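Local coordinates for dehydratase, IlvD/Edd family (Caulobacter crescentus, PDB 5OYN), which catalyses the dehydration of D-xylonate to 2-dehydro-3-deoxy-D-arabinonate in D-xylose degradation, and of D-gluconate, using a [2Fe-2S] cluster and magnesium, at residues I304-W309 with F391-G396; N275-V280 with R310-I315; M296-G301 with G579-F584. One frame throughout, in Å; residues are numbered along the deposited sequence.

Helix 306-312 ties interactions 1 and 2 together: its first turn faces F391-G396 and its last residues face N275-V280. The two centres lie about 11 Å apart and the contacts touch directly, W309 CZ3 coming within 3.7 Å of I277 CD1 and F391 CE2 within 3.7 Å of V280 CG1. Interaction 3, on helix 289-299, is centred about 18 Å from interaction 1 and meets it where I304 CG1 approaches A297 CB at 3.7 Å; interaction 2 and interaction 3 do not touch, their nearest atoms being about 8 Å apart. All three lie away from the annotated cluster and metal residues, although the F391 side chain is about 13 Å from the bound magnesium ion.

Interaction 1 of 3, residues I304-W309 with F391-G396; sequences ITADDW and FLVLKG
W309 and A306, one helical turn apart, meet F391 and V393 where the start of helix 306-312 packs against a short, weakly bonded strand, 392-393, outermost within this chain in a three-stranded antiparallel sheet. The contact joins the N-terminal dehydratase family region, which holds 304-309, to the C-terminal one, which holds 391-396. No hydrogen bond spans it.

The aromatic part rests on W309 and F391. Both side chains leave the backbone with CG anti to the carbonyl carbon (chi1 -60° and -61°), and they run side by side in the same direction. The six-membered ring of the indole and the phenyl ring have centroids 5.9 Å apart and planes inclined at 57°, an oblique pairing that fits neither a stack nor an edge-to-face contact. W309 CE3 lies near the phenyl plane, 3.9 Å from F391 CD2 at the ring edge. I293 and Q290 of helix 289-299 also touch the indole, I403 of strand 401-404 touches F391, and both residues are buried.

Polar bonds act within 304-309. D308 OD2 accepts from T305 N at 2.8 Å through its anti lone pair and from T305 OG1 at 2.9 Å from above the carboxylate plane, two bonds that tie the D308 carboxylate to T305, just before the helix. K270 adds a salt bridge to the same oxygen.

The aliphatic part is looser. A306 CB stands 4.4 Å from V393 CG2, and F401 touches both residues. The other branch, V393 CG1, lies 4.0 Å from A306 O.

Interaction 2 of 3, residues N275-V280 with R310-I315; sequences NAIALV and RAAYDI
The shortest polar bond within the two segments, V280 N to A276 O at 2.8 Å, is a backbone bond of helix 270-282, the helix that carries I277 and A278, the residues that meet A312 and I315 across the contact. It belongs to the helix alone: nothing polar bridges the two segments, and the evidence for association is apolar. The closest approach is methyl to methyl, I277 CG2 to A312 CB at 3.7 Å. I277 reaches it with its short branch, since CG1 takes the position anti to the carbonyl carbon (chi1 -63°) and leaves CG2 anti to the backbone N.

The backbones come close here, A278 CA and A312 CA being 5.7 Å apart, a spacing that the two small alanine side chains permit. Beyond A312 the chain makes a type I beta turn to I315, with I315 N bonded to A312 O at 3.1 Å. The turn brings I315 back toward the helix, where its CG2 lies 4.3 Å from A278 O.

All four touching residues are buried. L345 of helix 337-347 covers A278 and I315 together, helix 215-225 packs on A276, L279 and V280, and Y313 leans on L392 of strand 392-393.

Interaction 3 of 3, residues M296-G301 with G579-F584; sequences MARHAG and GGVLEF
Bends in two long side chains bring R298 and E583 together: the arginine turns at chi3 (64°), while the glutamate, whose CB points away from 296-301, folds back at chi2 (83°). The chains cross at about a right angle and end in a salt bridge. It is end-on, with NH1 and NH2 of R298 both donating to one oxygen, E583 OE2, at 2.7 and 2.6 Å. That oxygen lies near the guanidinium plane, at its edge, yet both hydrogen bonds are well short of straight, as two nitrogens share one acceptor. NH2 approaches nearly along the C-O axis of the carboxylate and NH1 from the syn side, tilted out of the carboxylate plane; the two planar groups are tilted by 43°. An alanine here removes both donors to E583 OE2 and would probably leave the carboxylate without its counter-charge in this contact and its bent chain freer to turn.

V581 packs beside the salt bridge. Its CG2 lies 3.7 Å from R298 NH1, and its CB is 4.3 Å from H299 CE1, both met obliquely to the flat groups. Just beyond R298 and H299 a Schellman motif ends the helix: G301, with positive phi, is its C-prime residue, and G301 N bonds R298 O at 2.7 Å.

The contact thus joins the C-terminal end of helix 289-299 to the chain entering helix 583-586. V586 of that helix touches both R298 and V581, M146 of helix 141-151 packs on H299, and helix 109-125 supports the other segment through R112 and N113, which bond the carbonyls of G579 and G580.

Interaction 1 of 3, residues I304-W309 with F391-G396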
ATOM      1  N   ILE A 304      -6.650 -41.279  11.568  1.00 73.25           N
ATOM      2  CA  ILE A 304      -6.181 -41.791  10.288  1.00 73.96           C
ATOM      3  C   ILE A 304      -5.013 -42.717  10.550  1.00 71.47           C
ATOM      4  O   ILE A 304      -3.991 -42.301  11.113  1.00 67.29           O
ATOM      5  CB  ILE A 304      -5.796 -40.678   9.311  1.00 68.02           C
ATOM      6  CG1 ILE A 304      -7.042 -39.864   8.984  1.00 69.99           C
ATOM      7  CG2 ILE A 304      -5.216 -41.289   8.045  1.00 65.00           C
ATOM      8  CD1 ILE A 304      -7.000 -39.231   7.644  1.00 70.24           C
ATOM      9  N   THR A 305      -5.165 -43.961  10.118  1.00 72.92           N
ATOM     10  CA  THR A 305      -4.306 -45.076  10.473  1.00 70.14           C
ATOM     11  C   THR A 305      -3.523 -45.526   9.254  1.00 67.41           C
ATOM     12  O   THR A 305      -3.859 -45.197   8.111  1.00 64.54           O
ATOM     13  CB  THR A 305      -5.150 -46.233  11.028  1.00 67.45           C
ATOM     14  OG1 THR A 305      -6.093 -46.658  10.033  1.00 66.66           O
ATOM     15  CG2 THR A 305      -5.920 -45.790  12.252  1.00 57.69           C
ATOM     16  N   ALA A 306      -2.480 -46.320   9.512  1.00 66.74           N
ATOM     17  CA  ALA A 306      -1.660 -46.832   8.424  1.00 62.98           C
ATOM     18  C   ALA A 306      -2.497 -47.554   7.378  1.00 64.88           C
ATOM     19  O   ALA A 306      -2.109 -47.608   6.203  1.00 67.96           O
ATOM     20  CB  ALA A 306      -0.572 -47.749   8.981  1.00 51.52           C
ATOM     21  N   ASP A 307      -3.658 -48.075   7.758  1.00 64.69           N
ATOM     22  CA  ASP A 307      -4.486 -48.740   6.764  1.00 69.46           C
ATOM     23  C   ASP A 307      -5.180 -47.746   5.845  1.00 64.81           C
ATOM     24  O   ASP A 307      -5.458 -48.069   4.684  1.00 58.29           O
ATOM     25  CB  ASP A 307      -5.498 -49.648   7.455  1.00 75.98           C
ATOM     26  CG  ASP A 307      -4.941 -51.037   7.696  1.00 82.79           C
ATOM     27  OD1 ASP A 307      -4.248 -51.571   6.787  1.00 71.48           O
ATOM     28  OD2 ASP A 307      -5.181 -51.577   8.802  1.00 93.73           O
ATOM     29  N   ASP A 308      -5.436 -46.535   6.330  1.00 68.37           N
ATOM     30  CA  ASP A 308      -5.993 -45.515   5.456  1.00 66.49           C
ATOM     31  C   ASP A 308      -5.032 -45.139   4.330  1.00 64.00           C
ATOM     32  O   ASP A 308      -5.487 -44.763   3.244  1.00 60.49           O
ATOM     33  CB  ASP A 308      -6.386 -44.305   6.282  1.00 68.82           C
ATOM     34  CG  ASP A 308      -7.516 -44.619   7.236  1.00 74.97           C
ATOM     35  OD1 ASP A 308      -8.612 -44.987   6.740  1.00 73.78           O
ATOM     36  OD2 ASP A 308      -7.300 -44.522   8.470  1.00 74.48           O
ATOM     37  N   TRP A 309      -3.717 -45.278   4.543  1.00 59.24           N
ATOM     38  CA  TRP A 309      -2.765 -45.036   3.461  1.00 60.13           C
ATOM     39  C   TRP A 309      -2.656 -46.227   2.511  1.00 65.10           C
ATOM     40  O   TRP A 309      -2.589 -46.033   1.290  1.00 66.74           O
ATOM     41  CB  TRP A 309      -1.386 -44.679   4.025  1.00 62.36           C
ATOM     42  CG  TRP A 309      -1.402 -43.450   4.881  1.00 63.00           C
ATOM     43  CD1 TRP A 309      -1.287 -43.399   6.242  1.00 72.46           C
ATOM     44  CD2 TRP A 309      -1.569 -42.094   4.443  1.00 66.05           C
ATOM     45  NE1 TRP A 309      -1.369 -42.094   6.681  1.00 70.88           N
ATOM     46  CE2 TRP A 309      -1.544 -41.274   5.597  1.00 69.50           C
ATOM     47  CE3 TRP A 309      -1.738 -41.490   3.189  1.00 62.87           C
ATOM     48  CZ2 TRP A 309      -1.670 -39.884   5.530  1.00 65.98           C
ATOM     49  CZ3 TRP A 309      -1.865 -40.118   3.125  1.00 58.86           C
ATOM     50  CH2 TRP A 309      -1.828 -39.328   4.286  1.00 65.07           C
ATOM     51  N   PHE A 391       1.364 -43.800  -1.560  1.00 63.13           N
ATOM     52  CA  PHE A 391       2.426 -44.068  -0.611  1.00 60.58           C
ATOM     53  C   PHE A 391       2.379 -45.533  -0.245  1.00 67.11           C
ATOM     54  O   PHE A 391       1.321 -46.166  -0.277  1.00 73.20           O
ATOM     55  CB  PHE A 391       2.284 -43.205   0.639  1.00 65.36           C
ATOM     56  CG  PHE A 391       2.357 -41.730   0.367  1.00 65.37           C
ATOM     57  CD1 PHE A 391       3.327 -41.213  -0.481  1.00 69.61           C
ATOM     58  CD2 PHE A 391       1.449 -40.859   0.947  1.00 62.57           C
ATOM     59  CE1 PHE A 391       3.394 -39.842  -0.741  1.00 64.07           C
ATOM     60  CE2 PHE A 391       1.513 -39.490   0.691  1.00 62.15           C
ATOM     61  CZ  PHE A 391       2.485 -38.985  -0.153  1.00 56.76           C
ATOM     62  N   LEU A 392       3.539 -46.082   0.070  1.00 66.92           N
ATOM     63  CA  LEU A 392       3.658 -47.479   0.453  1.00 62.11           C
ATOM     64  C   LEU A 392       4.161 -47.520   1.891  1.00 61.36           C
ATOM     65  O   LEU A 392       5.356 -47.343   2.137  1.00 62.72           O
ATOM     66  CB  LEU A 392       4.592 -48.221  -0.493  1.00 62.48           C
ATOM     67  CG  LEU A 392       4.749 -49.687  -0.082  1.00 66.59           C
ATOM     68  CD1 LEU A 392       3.374 -50.354   0.026  1.00 63.37           C
ATOM     69  CD2 LEU A 392       5.646 -50.437  -1.041  1.00 57.52           C
ATOM     70  N   VAL A 393       3.266 -47.751   2.853  1.00 64.17           N
ATOM     71  CA  VAL A 393       3.739 -47.876   4.227  1.00 65.67           C
ATOM     72  C   VAL A 393       4.561 -49.148   4.373  1.00 64.95           C
ATOM     73  O   VAL A 393       4.230 -50.203   3.810  1.00 61.99           O
ATOM     74  CB  VAL A 393       2.587 -47.816   5.243  1.00 63.54           C
ATOM     75  CG1 VAL A 393       1.489 -48.704   4.820  1.00 64.82           C
ATOM     76  CG2 VAL A 393       3.092 -48.203   6.642  1.00 62.32           C
ATOM     77  N   LEU A 394       5.670 -49.028   5.094  1.00 63.41           N
ATOM     78  CA  LEU A 394       6.620 -50.105   5.294  1.00 67.06           C
ATOM     79  C   LEU A 394       6.806 -50.336   6.786  1.00 72.68           C
ATOM     80  O   LEU A 394       6.832 -49.387   7.583  1.00 63.66           O
ATOM     81  CB  LEU A 394       7.965 -49.792   4.631  1.00 67.78           C
ATOM     82  CG  LEU A 394       8.040 -49.828   3.095  1.00 74.33           C
ATOM     83  CD1 LEU A 394       9.485 -50.038   2.629  1.00 68.40           C
ATOM     84  CD2 LEU A 394       7.125 -50.901   2.490  1.00 69.41           C
ATOM     85  N   LYS A 395       6.920 -51.607   7.152  1.00 77.89           N
ATOM     86  CA  LYS A 395       6.981 -52.031   8.537  1.00 75.31           C
ATOM     87  C   LYS A 395       8.183 -52.945   8.715  1.00 77.60           C
ATOM     88  O   LYS A 395       8.636 -53.601   7.771  1.00 76.52           O
ATOM     89  CB  LYS A 395       5.684 -52.758   8.940  1.00 74.63           C
ATOM     90  CG  LYS A 395       5.166 -52.405  10.324  1.00 80.71           C
ATOM     91  CD  LYS A 395       3.632 -52.499  10.419  1.00 84.59           C
ATOM     92  CE  LYS A 395       3.084 -53.797   9.811  1.00 81.89           C
ATOM     93  NZ  LYS A 395       3.431 -55.024  10.590  1.00 86.10           N
ATOM     94  N   GLY A 396       8.702 -52.986   9.930  1.00 77.71           N
ATOM     95  CA  GLY A 396       9.753 -53.935  10.215  1.00 76.28           C
ATOM     96  C   GLY A 396      10.229 -53.832  11.642  1.00 74.56           C
ATOM     97  O   GLY A 396       9.515 -53.354  12.530  1.00 68.96           O
TER

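Interaction 2 of 3, residues N275-V280 with R310-I315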
ATOM      1  N   ASN A 275     -10.858 -38.561   0.872  1.00 60.71           N
ATOM      2  CA  ASN A 275     -10.792 -37.924  -0.445  1.00 62.35           C
ATOM      3  C   ASN A 275      -9.434 -37.270  -0.672  1.00 53.96           C
ATOM      4  O   ASN A 275      -8.822 -37.420  -1.741  1.00 47.43           O
ATOM      5  CB  ASN A 275     -11.912 -36.896  -0.583  1.00 58.76           C
ATOM      6  CG  ASN A 275     -13.249 -37.546  -0.840  1.00 63.76           C
ATOM      7  OD1 ASN A 275     -13.320 -38.754  -1.056  1.00 68.63           O
ATOM      8  ND2 ASN A 275     -14.315 -36.756  -0.819  1.00 64.60           N
ATOM      9  N   ALA A 276      -8.946 -36.546   0.335  1.00 52.24           N
ATOM     10  CA  ALA A 276      -7.638 -35.914   0.226  1.00 55.41           C
ATOM     11  C   ALA A 276      -6.555 -36.956  -0.011  1.00 53.07           C
ATOM     12  O   ALA A 276      -5.745 -36.825  -0.941  1.00 52.69           O
ATOM     13  CB  ALA A 276      -7.349 -35.088   1.482  1.00 48.71           C
ATOM     14  N   ILE A 277      -6.542 -38.011   0.815  1.00 55.81           N
ATOM     15  CA  ILE A 277      -5.582 -39.107   0.660  1.00 51.57           C
ATOM     16  C   ILE A 277      -5.592 -39.621  -0.770  1.00 48.91           C
ATOM     17  O   ILE A 277      -4.536 -39.851  -1.374  1.00 48.14           O
ATOM     18  CB  ILE A 277      -5.892 -40.243   1.659  1.00 56.65           C
ATOM     19  CG1 ILE A 277      -5.742 -39.761   3.101  1.00 56.91           C
ATOM     20  CG2 ILE A 277      -5.008 -41.487   1.379  1.00 52.78           C
ATOM     21  CD1 ILE A 277      -5.372 -40.859   4.069  1.00 58.78           C
ATOM     22  N   ALA A 278      -6.783 -39.813  -1.337  1.00 46.62           N
ATOM     23  CA  ALA A 278      -6.847 -40.322  -2.698  1.00 48.25           C
ATOM     24  C   ALA A 278      -6.224 -39.333  -3.661  1.00 52.52           C
ATOM     25  O   ALA A 278      -5.431 -39.714  -4.534  1.00 54.22           O
ATOM     26  CB  ALA A 278      -8.294 -40.620  -3.094  1.00 51.71           C
ATOM     27  N   LEU A 279      -6.552 -38.046  -3.495  1.00 55.02           N
ATOM     28  CA  LEU A 279      -6.004 -37.029  -4.378  1.00 49.54           C
ATOM     29  C   LEU A 279      -4.485 -36.982  -4.289  1.00 49.05           C
ATOM     30  O   LEU A 279      -3.799 -36.928  -5.319  1.00 49.47           O
ATOM     31  CB  LEU A 279      -6.601 -35.672  -4.044  1.00 56.63           C
ATOM     32  CG  LEU A 279      -5.842 -34.553  -4.744  1.00 51.21           C
ATOM     33  CD1 LEU A 279      -6.296 -34.455  -6.190  1.00 50.59           C
ATOM     34  CD2 LEU A 279      -6.102 -33.302  -3.990  1.00 52.52           C
ATOM     35  N   VAL A 280      -3.939 -37.022  -3.070  1.00 42.31           N
ATOM     36  CA  VAL A 280      -2.488 -36.963  -2.928  1.00 46.34           C
ATOM     37  C   VAL A 280      -1.816 -38.010  -3.802  1.00 51.85           C
ATOM     38  O   VAL A 280      -0.808 -37.733  -4.463  1.00 52.77           O
ATOM     39  CB  VAL A 280      -2.079 -37.129  -1.460  1.00 45.83           C
ATOM     40  CG1 VAL A 280      -0.562 -37.205  -1.364  1.00 48.16           C
ATOM     41  CG2 VAL A 280      -2.627 -35.998  -0.646  1.00 46.77           C
ATOM     42  N   ARG A 310      -2.616 -47.462   3.044  1.00 67.43           N
ATOM     43  CA  ARG A 310      -2.604 -48.647   2.180  1.00 61.34           C
ATOM     44  C   ARG A 310      -3.797 -48.674   1.241  1.00 58.14           C
ATOM     45  O   ARG A 310      -3.692 -49.173   0.114  1.00 63.70           O
ATOM     46  CB  ARG A 310      -2.583 -49.945   3.003  1.00 67.80           C
ATOM     47  CG  ARG A 310      -1.344 -50.142   3.845  1.00 62.41           C
ATOM     48  CD  ARG A 310      -1.400 -51.216   4.918  1.00 54.17           C
ATOM     49  NE  ARG A 310      -0.024 -51.573   5.243  1.00 50.37           N
ATOM     50  CZ  ARG A 310       0.472 -51.599   6.475  1.00 53.79           C
ATOM     51  NH1 ARG A 310      -0.309 -51.310   7.519  1.00 47.16           N
ATOM     52  NH2 ARG A 310       1.755 -51.918   6.658  1.00 53.42           N
ATOM     53  N   ALA A 311      -4.937 -48.154   1.691  1.00 57.60           N
ATOM     54  CA  ALA A 311      -6.114 -48.068   0.835  1.00 61.99           C
ATOM     55  C   ALA A 311      -5.801 -47.420  -0.512  1.00 71.20           C
ATOM     56  O   ALA A 311      -6.287 -47.876  -1.558  1.00 72.13           O
ATOM     57  CB  ALA A 311      -7.206 -47.284   1.562  1.00 63.70           C
ATOM     58  N   ALA A 312      -4.972 -46.368  -0.505  1.00 67.54           N
ATOM     59  CA  ALA A 312      -4.720 -45.529  -1.668  1.00 60.67           C
ATOM     60  C   ALA A 312      -3.470 -45.913  -2.457  1.00 65.31           C
ATOM     61  O   ALA A 312      -3.188 -45.284  -3.479  1.00 65.15           O
ATOM     62  CB  ALA A 312      -4.615 -44.066  -1.230  1.00 64.30           C
ATOM     63  N   TYR A 313      -2.723 -46.935  -2.031  1.00 68.76           N
ATOM     64  CA  TYR A 313      -1.488 -47.296  -2.732  1.00 67.15           C
ATOM     65  C   TYR A 313      -1.725 -47.594  -4.217  1.00 67.14           C
ATOM     66  O   TYR A 313      -0.908 -47.216  -5.068  1.00 65.33           O
ATOM     67  CB  TYR A 313      -0.827 -48.495  -2.045  1.00 64.64           C
ATOM     68  CG  TYR A 313       0.424 -48.998  -2.742  1.00 66.94           C
ATOM     69  CD1 TYR A 313       1.480 -48.134  -3.025  1.00 64.80           C
ATOM     70  CD2 TYR A 313       0.551 -50.335  -3.117  1.00 57.97           C
ATOM     71  CE1 TYR A 313       2.621 -48.585  -3.657  1.00 63.86           C
ATOM     72  CE2 TYR A 313       1.688 -50.794  -3.759  1.00 59.25           C
ATOM     73  CZ  TYR A 313       2.721 -49.916  -4.021  1.00 67.84           C
ATOM     74  OH  TYR A 313       3.860 -50.351  -4.657  1.00 71.32           O
ATOM     75  N   ASP A 314      -2.820 -48.281  -4.552  1.00 66.39           N
ATOM     76  CA  ASP A 314      -3.062 -48.705  -5.927  1.00 66.95           C
ATOM     77  C   ASP A 314      -3.790 -47.649  -6.754  1.00 66.29           C
ATOM     78  O   ASP A 314      -4.489 -47.999  -7.718  1.00 61.52           O
ATOM     79  CB  ASP A 314      -3.841 -50.022  -5.953  1.00 68.60           C
ATOM     80  CG  ASP A 314      -5.254 -49.885  -5.393  1.00 81.30           C
ATOM     81  OD1 ASP A 314      -5.607 -48.797  -4.867  1.00 73.57           O
ATOM     82  OD2 ASP A 314      -6.012 -50.882  -5.475  1.00 83.42           O
ATOM     83  N   ILE A 315      -3.666 -46.381  -6.379  1.00 63.58           N
ATOM     84  CA  ILE A 315      -4.111 -45.280  -7.236  1.00 58.57           C
ATOM     85  C   ILE A 315      -3.023 -44.998  -8.269  1.00 60.96           C
ATOM     86  O   ILE A 315      -1.849 -44.834  -7.889  1.00 62.05           O
ATOM     87  CB  ILE A 315      -4.400 -44.039  -6.403  1.00 60.40           C
ATOM     88  CG1 ILE A 315      -5.413 -44.353  -5.291  1.00 62.47           C
ATOM     89  CG2 ILE A 315      -4.871 -42.902  -7.309  1.00 55.87           C
ATOM     90  CD1 ILE A 315      -6.849 -44.104  -5.656  1.00 62.98           C
TER

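Interaction 3 of 3, residues M296-G301 with G579-F584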
ATOM      1  N   MET A 296      -3.998 -32.717  10.840  1.00 57.21           N
ATOM      2  CA  MET A 296      -5.277 -32.032  10.701  1.00 64.13           C
ATOM      3  C   MET A 296      -6.433 -32.929  11.130  1.00 66.66           C
ATOM      4  O   MET A 296      -7.362 -32.470  11.809  1.00 64.81           O
ATOM      5  CB  MET A 296      -5.456 -31.557   9.261  1.00 62.05           C
ATOM      6  CG  MET A 296      -4.346 -30.627   8.806  1.00 61.42           C
ATOM      7  SD  MET A 296      -4.218 -30.525   7.014  1.00 70.27           S
ATOM      8  CE  MET A 296      -5.835 -29.886   6.707  1.00 52.45           C
ATOM      9  N   ALA A 297      -6.383 -34.213  10.746  1.00 69.98           N
ATOM     10  CA  ALA A 297      -7.392 -35.189  11.159  1.00 63.36           C
ATOM     11  C   ALA A 297      -7.520 -35.232  12.672  1.00 62.09           C
ATOM     12  O   ALA A 297      -8.603 -35.009  13.226  1.00 61.06           O
ATOM     13  CB  ALA A 297      -7.037 -36.569  10.610  1.00 61.53           C
ATOM     14  N   ARG A 298      -6.404 -35.496  13.353  1.00 58.63           N
ATOM     15  CA  ARG A 298      -6.409 -35.546  14.808  1.00 62.00           C
ATOM     16  C   ARG A 298      -7.041 -34.300  15.413  1.00 64.61           C
ATOM     17  O   ARG A 298      -7.933 -34.398  16.260  1.00 70.86           O
ATOM     18  CB  ARG A 298      -4.988 -35.741  15.323  1.00 63.46           C
ATOM     19  CG  ARG A 298      -4.402 -37.077  14.940  1.00 62.28           C
ATOM     20  CD  ARG A 298      -3.247 -37.440  15.852  1.00 70.26           C
ATOM     21  NE  ARG A 298      -3.684 -37.606  17.235  1.00 71.86           N
ATOM     22  CZ  ARG A 298      -2.858 -37.699  18.273  1.00 75.46           C
ATOM     23  NH1 ARG A 298      -1.540 -37.642  18.092  1.00 72.41           N
ATOM     24  NH2 ARG A 298      -3.354 -37.847  19.495  1.00 74.91           N
ATOM     25  N   HIS A 299      -6.622 -33.114  14.960  1.00 66.72           N
ATOM     26  CA  HIS A 299      -7.155 -31.880  15.535  1.00 63.26           C
ATOM     27  C   HIS A 299      -8.640 -31.703  15.261  1.00 59.90           C
ATOM     28  O   HIS A 299      -9.289 -30.907  15.947  1.00 68.62           O
ATOM     29  CB  HIS A 299      -6.387 -30.662  15.022  1.00 57.25           C
ATOM     30  CG  HIS A 299      -5.238 -30.269  15.893  1.00 56.03           C
ATOM     31  ND1 HIS A 299      -3.929 -30.569  15.578  1.00 58.79           N
ATOM     32  CD2 HIS A 299      -5.202 -29.611  17.077  1.00 60.27           C
ATOM     33  CE1 HIS A 299      -3.134 -30.110  16.530  1.00 60.60           C
ATOM     34  NE2 HIS A 299      -3.879 -29.520  17.449  1.00 61.52           N
ATOM     35  N   ALA A 300      -9.191 -32.410  14.280  1.00 57.53           N
ATOM     36  CA  ALA A 300     -10.633 -32.467  14.095  1.00 63.37           C
ATOM     37  C   ALA A 300     -11.238 -33.758  14.663  1.00 72.78           C
ATOM     38  O   ALA A 300     -12.361 -34.131  14.294  1.00 72.13           O
ATOM     39  CB  ALA A 300     -10.974 -32.309  12.615  1.00 63.50           C
ATOM     40  N   GLY A 301     -10.520 -34.437  15.555  1.00 66.13           N
ATOM     41  CA  GLY A 301     -11.051 -35.624  16.207  1.00 67.73           C
ATOM     42  C   GLY A 301     -11.346 -36.773  15.267  1.00 70.03           C
ATOM     43  O   GLY A 301     -12.356 -37.468  15.435  1.00 66.79           O
ATOM     44  N   GLY A 579       1.538 -37.305  13.127  1.00 69.13           N
ATOM     45  CA  GLY A 579       1.516 -35.961  12.587  1.00 70.09           C
ATOM     46  C   GLY A 579       2.352 -34.930  13.307  1.00 68.54           C
ATOM     47  O   GLY A 579       2.059 -33.736  13.187  1.00 65.29           O
ATOM     48  N   GLY A 580       3.384 -35.349  14.043  1.00 66.25           N
ATOM     49  CA  GLY A 580       4.223 -34.443  14.810  1.00 64.62           C
ATOM     50  C   GLY A 580       3.461 -33.292  15.439  1.00 70.10           C
ATOM     51  O   GLY A 580       3.829 -32.119  15.270  1.00 68.91           O
ATOM     52  N   VAL A 581       2.370 -33.627  16.131  1.00 66.50           N
ATOM     53  CA  VAL A 581       1.490 -32.637  16.726  1.00 66.19           C
ATOM     54  C   VAL A 581       1.915 -32.393  18.166  1.00 71.15           C
ATOM     55  O   VAL A 581       2.601 -33.212  18.788  1.00 71.54           O
ATOM     56  CB  VAL A 581       0.014 -33.078  16.664  1.00 67.39           C
ATOM     57  CG1 VAL A 581      -0.352 -33.534  15.266  1.00 66.65           C
ATOM     58  CG2 VAL A 581      -0.246 -34.181  17.675  1.00 71.28           C
ATOM     59  N   LEU A 582       1.509 -31.238  18.700  1.00 70.85           N
ATOM     60  CA  LEU A 582       1.541 -31.003  20.140  1.00 66.95           C
ATOM     61  C   LEU A 582       0.508 -31.928  20.767  1.00 73.82           C
ATOM     62  O   LEU A 582      -0.699 -31.680  20.683  1.00 70.11           O
ATOM     63  CB  LEU A 582       1.249 -29.546  20.454  1.00 65.57           C
ATOM     64  CG  LEU A 582       2.332 -28.592  19.964  1.00 64.51           C
ATOM     65  CD1 LEU A 582       2.081 -27.167  20.477  1.00 58.00           C
ATOM     66  CD2 LEU A 582       3.689 -29.109  20.402  1.00 62.10           C
ATOM     67  N   GLU A 583       0.991 -33.013  21.387  1.00 74.23           N
ATOM     68  CA  GLU A 583       0.110 -34.106  21.786  1.00 70.62           C
ATOM     69  C   GLU A 583      -0.930 -33.650  22.810  1.00 73.08           C
ATOM     70  O   GLU A 583      -2.096 -34.062  22.750  1.00 70.24           O
ATOM     71  CB  GLU A 583       0.952 -35.262  22.321  1.00 66.76           C
ATOM     72  CG  GLU A 583       0.161 -36.527  22.558  1.00 75.39           C
ATOM     73  CD  GLU A 583      -0.025 -37.354  21.301  1.00 81.56           C
ATOM     74  OE1 GLU A 583       0.963 -37.956  20.825  1.00 84.45           O
ATOM     75  OE2 GLU A 583      -1.165 -37.407  20.788  1.00 80.68           O
ATOM     76  N   PHE A 584      -0.538 -32.773  23.740  1.00 67.49           N
ATOM     77  CA  PHE A 584      -1.513 -32.236  24.684  1.00 68.59           C
ATOM     78  C   PHE A 584      -2.620 -31.456  23.980  1.00 74.58           C
ATOM     79  O   PHE A 584      -3.729 -31.339  24.513  1.00 76.30           O
ATOM     80  CB  PHE A 584      -0.817 -31.337  25.699  1.00 69.73           C
ATOM     81  CG  PHE A 584      -0.569 -29.946  25.196  1.00 73.87           C
ATOM     82  CD1 PHE A 584       0.627 -29.628  24.568  1.00 73.97           C
ATOM     83  CD2 PHE A 584      -1.530 -28.953  25.341  1.00 73.39           C
ATOM     84  CE1 PHE A 584       0.869 -28.351  24.099  1.00 69.31           C
ATOM     85  CE2 PHE A 584      -1.297 -27.667  24.866  1.00 77.61           C
ATOM     86  CZ  PHE A 584      -0.097 -27.367  24.243  1.00 73.85           C
TER